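Local coordinates for protein putative neuraminyllactose-binding hemagglutinin homolog (Helicobacter pylori, PDB 3BGH) that is of unknown molecular function but, as a homolog of the flagellar sheath adhesin HpaA, is probably an outer-membrane lipoprotein related to sialyllactose-binding hemagglutinins, at residues A[25-30]-A[72-77]. Sequence-based numbering, arbitrary orientation.
Sequences YPIKGK and LERKGY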
ATOM      1  N   TYR A  25       9.101  20.745   2.412  1.00 67.42           N
ATOM      2  CA  TYR A  25       9.397  20.604   3.829  1.00 68.09           C
ATOM      3  C   TYR A  25      10.570  21.555   4.050  1.00 70.27           C
ATOM      4  O   TYR A  25      11.539  21.489   3.294  1.00 70.39           O
ATOM      5  CB  TYR A  25       9.744  19.134   4.144  1.00 66.81           C
ATOM      6  CG  TYR A  25      10.380  18.881   5.501  1.00 64.08           C
ATOM      7  CD1 TYR A  25       9.616  18.943   6.669  1.00 62.20           C
ATOM      8  CD2 TYR A  25      11.749  18.569   5.616  1.00 62.64           C
ATOM      9  CE1 TYR A  25      10.183  18.720   7.930  1.00 62.97           C
ATOM     10  CE2 TYR A  25      12.339  18.334   6.892  1.00 62.57           C
ATOM     11  CZ  TYR A  25      11.538  18.411   8.044  1.00 62.48           C
ATOM     12  OH  TYR A  25      12.046  18.180   9.308  1.00 62.27           O
ATOM     13  N   PRO A  26      10.471  22.477   5.036  1.00 72.20           N
ATOM     14  CA  PRO A  26      11.584  23.434   5.178  1.00 73.90           C
ATOM     15  C   PRO A  26      12.883  22.784   5.671  1.00 75.56           C
ATOM     16  O   PRO A  26      12.954  22.337   6.816  1.00 75.79           O
ATOM     17  CB  PRO A  26      11.047  24.451   6.194  1.00 73.75           C
ATOM     18  CG  PRO A  26      10.000  23.697   6.985  1.00 72.95           C
ATOM     19  CD  PRO A  26       9.393  22.714   6.023  1.00 72.07           C
ATOM     20  N   ILE A  27      13.893  22.723   4.804  1.00 77.67           N
ATOM     21  CA  ILE A  27      15.223  22.256   5.211  1.00 79.97           C
ATOM     22  C   ILE A  27      15.893  23.343   6.052  1.00 81.67           C
ATOM     23  O   ILE A  27      16.510  24.261   5.531  1.00 81.98           O
ATOM     24  CB  ILE A  27      16.111  21.841   4.003  1.00 80.16           C
ATOM     25  CG1 ILE A  27      15.400  20.748   3.172  1.00 80.73           C
ATOM     26  CG2 ILE A  27      17.494  21.376   4.480  1.00 78.18           C
ATOM     27  CD1 ILE A  27      15.853  20.646   1.716  1.00 80.40           C
ATOM     28  N   LYS A  28      15.717  23.249   7.361  1.00 84.02           N
ATOM     29  CA  LYS A  28      16.301  24.209   8.282  1.00 86.48           C
ATOM     30  C   LYS A  28      17.630  23.664   8.797  1.00 86.92           C
ATOM     31  O   LYS A  28      17.703  22.520   9.235  1.00 87.36           O
ATOM     32  CB  LYS A  28      15.326  24.515   9.436  1.00 86.53           C
ATOM     33  CG  LYS A  28      14.142  25.408   9.019  1.00 87.47           C
ATOM     34  CD  LYS A  28      13.034  25.401  10.077  1.00 88.10           C
ATOM     35  CE  LYS A  28      11.735  26.004   9.533  1.00 90.30           C
ATOM     36  NZ  LYS A  28      10.534  25.400  10.205  1.00 91.07           N
ATOM     37  N   GLY A  29      18.676  24.485   8.717  1.00 87.62           N
ATOM     38  CA  GLY A  29      20.022  24.087   9.140  1.00 87.88           C
ATOM     39  C   GLY A  29      21.135  24.836   8.411  1.00 88.13           C
ATOM     40  O   GLY A  29      21.010  25.170   7.224  1.00 87.95           O
ATOM     41  N   LYS A  30      22.223  25.093   9.135  1.00 88.19           N
ATOM     42  CA  LYS A  30      23.414  25.766   8.594  1.00 88.49           C
ATOM     43  C   LYS A  30      24.062  24.954   7.471  1.00 87.93           C
ATOM     44  O   LYS A  30      24.207  23.735   7.606  1.00 88.22           O
ATOM     45  CB  LYS A  30      24.438  26.035   9.717  1.00 88.46           C
ATOM     46  CG  LYS A  30      24.518  24.929  10.788  1.00 89.38           C
ATOM     47  CD  LYS A  30      25.592  25.190  11.849  1.00 89.49           C
ATOM     48  CE  LYS A  30      25.300  24.402  13.131  1.00 91.23           C
ATOM     49  NZ  LYS A  30      26.454  24.467  14.076  1.00 92.43           N
ATOM     50  N   LEU A  72      20.996  17.418   0.653  1.00 64.83           N
ATOM     51  CA  LEU A  72      22.322  16.844   0.556  1.00 65.91           C
ATOM     52  C   LEU A  72      23.413  17.912   0.396  1.00 66.99           C
ATOM     53  O   LEU A  72      24.345  17.978   1.191  1.00 67.36           O
ATOM     54  CB  LEU A  72      22.365  15.797  -0.551  1.00 65.75           C
ATOM     55  CG  LEU A  72      21.594  14.535  -0.151  1.00 64.79           C
ATOM     56  CD1 LEU A  72      21.264  13.753  -1.379  1.00 63.88           C
ATOM     57  CD2 LEU A  72      22.344  13.693   0.882  1.00 63.88           C
ATOM     58  N   GLU A  73      23.262  18.767  -0.606  1.00 68.49           N
ATOM     59  CA  GLU A  73      24.140  19.908  -0.812  1.00 69.38           C
ATOM     60  C   GLU A  73      24.295  20.704   0.470  1.00 69.89           C
ATOM     61  O   GLU A  73      25.406  20.855   0.958  1.00 70.81           O
ATOM     62  CB  GLU A  73      23.608  20.771  -1.936  1.00 69.63           C
ATOM     63  CG  GLU A  73      23.720  20.086  -3.285  1.00 71.98           C
ATOM     64  CD  GLU A  73      22.923  20.788  -4.371  1.00 76.33           C
ATOM     65  OE1 GLU A  73      21.936  21.488  -4.033  1.00 77.61           O
ATOM     66  OE2 GLU A  73      23.278  20.628  -5.567  1.00 78.30           O
ATOM     67  N   ARG A  74      23.189  21.148   1.066  1.00 70.02           N
ATOM     68  CA  ARG A  74      23.257  21.852   2.341  1.00 70.01           C
ATOM     69  C   ARG A  74      24.018  21.053   3.415  1.00 69.83           C
ATOM     70  O   ARG A  74      24.235  21.536   4.521  1.00 70.45           O
ATOM     71  CB  ARG A  74      21.856  22.195   2.840  1.00 70.25           C
ATOM     72  CG  ARG A  74      21.830  22.795   4.230  1.00 71.14           C
ATOM     73  CD  ARG A  74      21.657  24.285   4.169  1.00 74.42           C
ATOM     74  NE  ARG A  74      20.281  24.688   4.463  1.00 75.87           N
ATOM     75  CZ  ARG A  74      19.341  24.912   3.541  1.00 77.60           C
ATOM     76  NH1 ARG A  74      18.115  25.276   3.925  1.00 75.55           N
ATOM     77  NH2 ARG A  74      19.619  24.773   2.235  1.00 76.61           N
ATOM     78  N   LYS A  75      24.420  19.833   3.091  1.00 69.21           N
ATOM     79  CA  LYS A  75      25.017  18.962   4.091  1.00 68.73           C
ATOM     80  C   LYS A  75      26.418  18.595   3.650  1.00 68.03           C
ATOM     81  O   LYS A  75      27.123  17.848   4.332  1.00 67.51           O
ATOM     82  CB  LYS A  75      24.146  17.724   4.291  1.00 68.61           C
ATOM     83  CG  LYS A  75      23.734  17.526   5.734  1.00 69.04           C
ATOM     84  CD  LYS A  75      22.544  18.400   6.186  1.00 66.14           C
ATOM     85  CE  LYS A  75      22.459  18.364   7.703  1.00 67.12           C
ATOM     86  NZ  LYS A  75      21.280  19.070   8.280  1.00 69.34           N
ATOM     87  N   GLY A  76      26.796  19.134   2.495  1.00 67.35           N
ATOM     88  CA  GLY A  76      28.187  19.216   2.098  1.00 67.02           C
ATOM     89  C   GLY A  76      28.531  18.387   0.884  1.00 66.95           C
ATOM     90  O   GLY A  76      29.628  18.528   0.328  1.00 67.47           O
ATOM     91  N   TYR A  77      27.598  17.539   0.460  1.00 65.97           N
ATOM     92  CA  TYR A  77      27.838  16.579  -0.611  1.00 65.58           C
ATOM     93  C   TYR A  77      27.776  17.185  -2.001  1.00 66.43           C
ATOM     94  O   TYR A  77      27.187  18.243  -2.212  1.00 66.46           O
ATOM     95  CB  TYR A  77      26.842  15.406  -0.506  1.00 64.42           C
ATOM     96  CG  TYR A  77      26.892  14.714   0.831  1.00 62.70           C
ATOM     97  CD1 TYR A  77      27.706  13.600   1.026  1.00 60.06           C
ATOM     98  CD2 TYR A  77      26.129  15.175   1.909  1.00 62.12           C
ATOM     99  CE1 TYR A  77      27.763  12.976   2.253  1.00 59.26           C
ATOM    100  CE2 TYR A  77      26.191  14.545   3.157  1.00 59.78           C
ATOM    101  CZ  TYR A  77      27.014  13.451   3.309  1.00 59.58           C
ATOM    102  OH  TYR A  77      27.089  12.819   4.524  1.00 60.15           O
TER
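Arg-74 reaches from the end of helix 54-73 to the backbone of residues 27-30 and carries the contact, contributing 101 of the 239 Å² buried on both sides. NE of Arg-74 donates a hydrogen bond to the carbonyl O of Gly-29 at 2.9 Å. The acceptor lies at the edge of the guanidinium, 11° out of its plane, but the N-H...O angle of 137° shows a bent bond. On the same edge, NH1 of Arg-74 comes to 2.5 Å from the carbonyl O of Ile-27, which stands off the guanidinium plane on the side of the Ile-27 side chain; so short a spacing is doubtful. Over one guanidinium face, offset toward the rim, sits CG2 of Ile-27, 4.0 Å from NH1 of Arg-74; this methyl adds a nonpolar contact.

CG of Arg-74 stands anti to the backbone N (chi1 174°), and bends at chi2 and chi3 fold the chain so that CD also passes 3.2 Å from Gly-29 O. The backbone of Arg-74 belongs to a type I turn from Glu-73 to Gly-76, closed by Gly-76 N to Glu-73 O at 2.7 Å. Gly-76, with positive phi, completes a Schellman motif that ends the helix before strand 78-82.

On the loop side, Ile-27 also packs on Gln-67, Ser-70 and Phe-71 of the helix, while Tyr-25 N bonds to Gln-67 OE1. Gln-31 touches the Arg-74 side chain and makes a weak bond to Glu-73 O.

The contact thus lays the segment leading to strand 38-48 along the C-terminal end of helix 54-73. Its chemistry is cation to main-chain carbonyl, with no acidic partner across the two segments: the charge is probably stabilised by the Gly-29 carbonyl, perhaps also that of Ile-27, and by solvent.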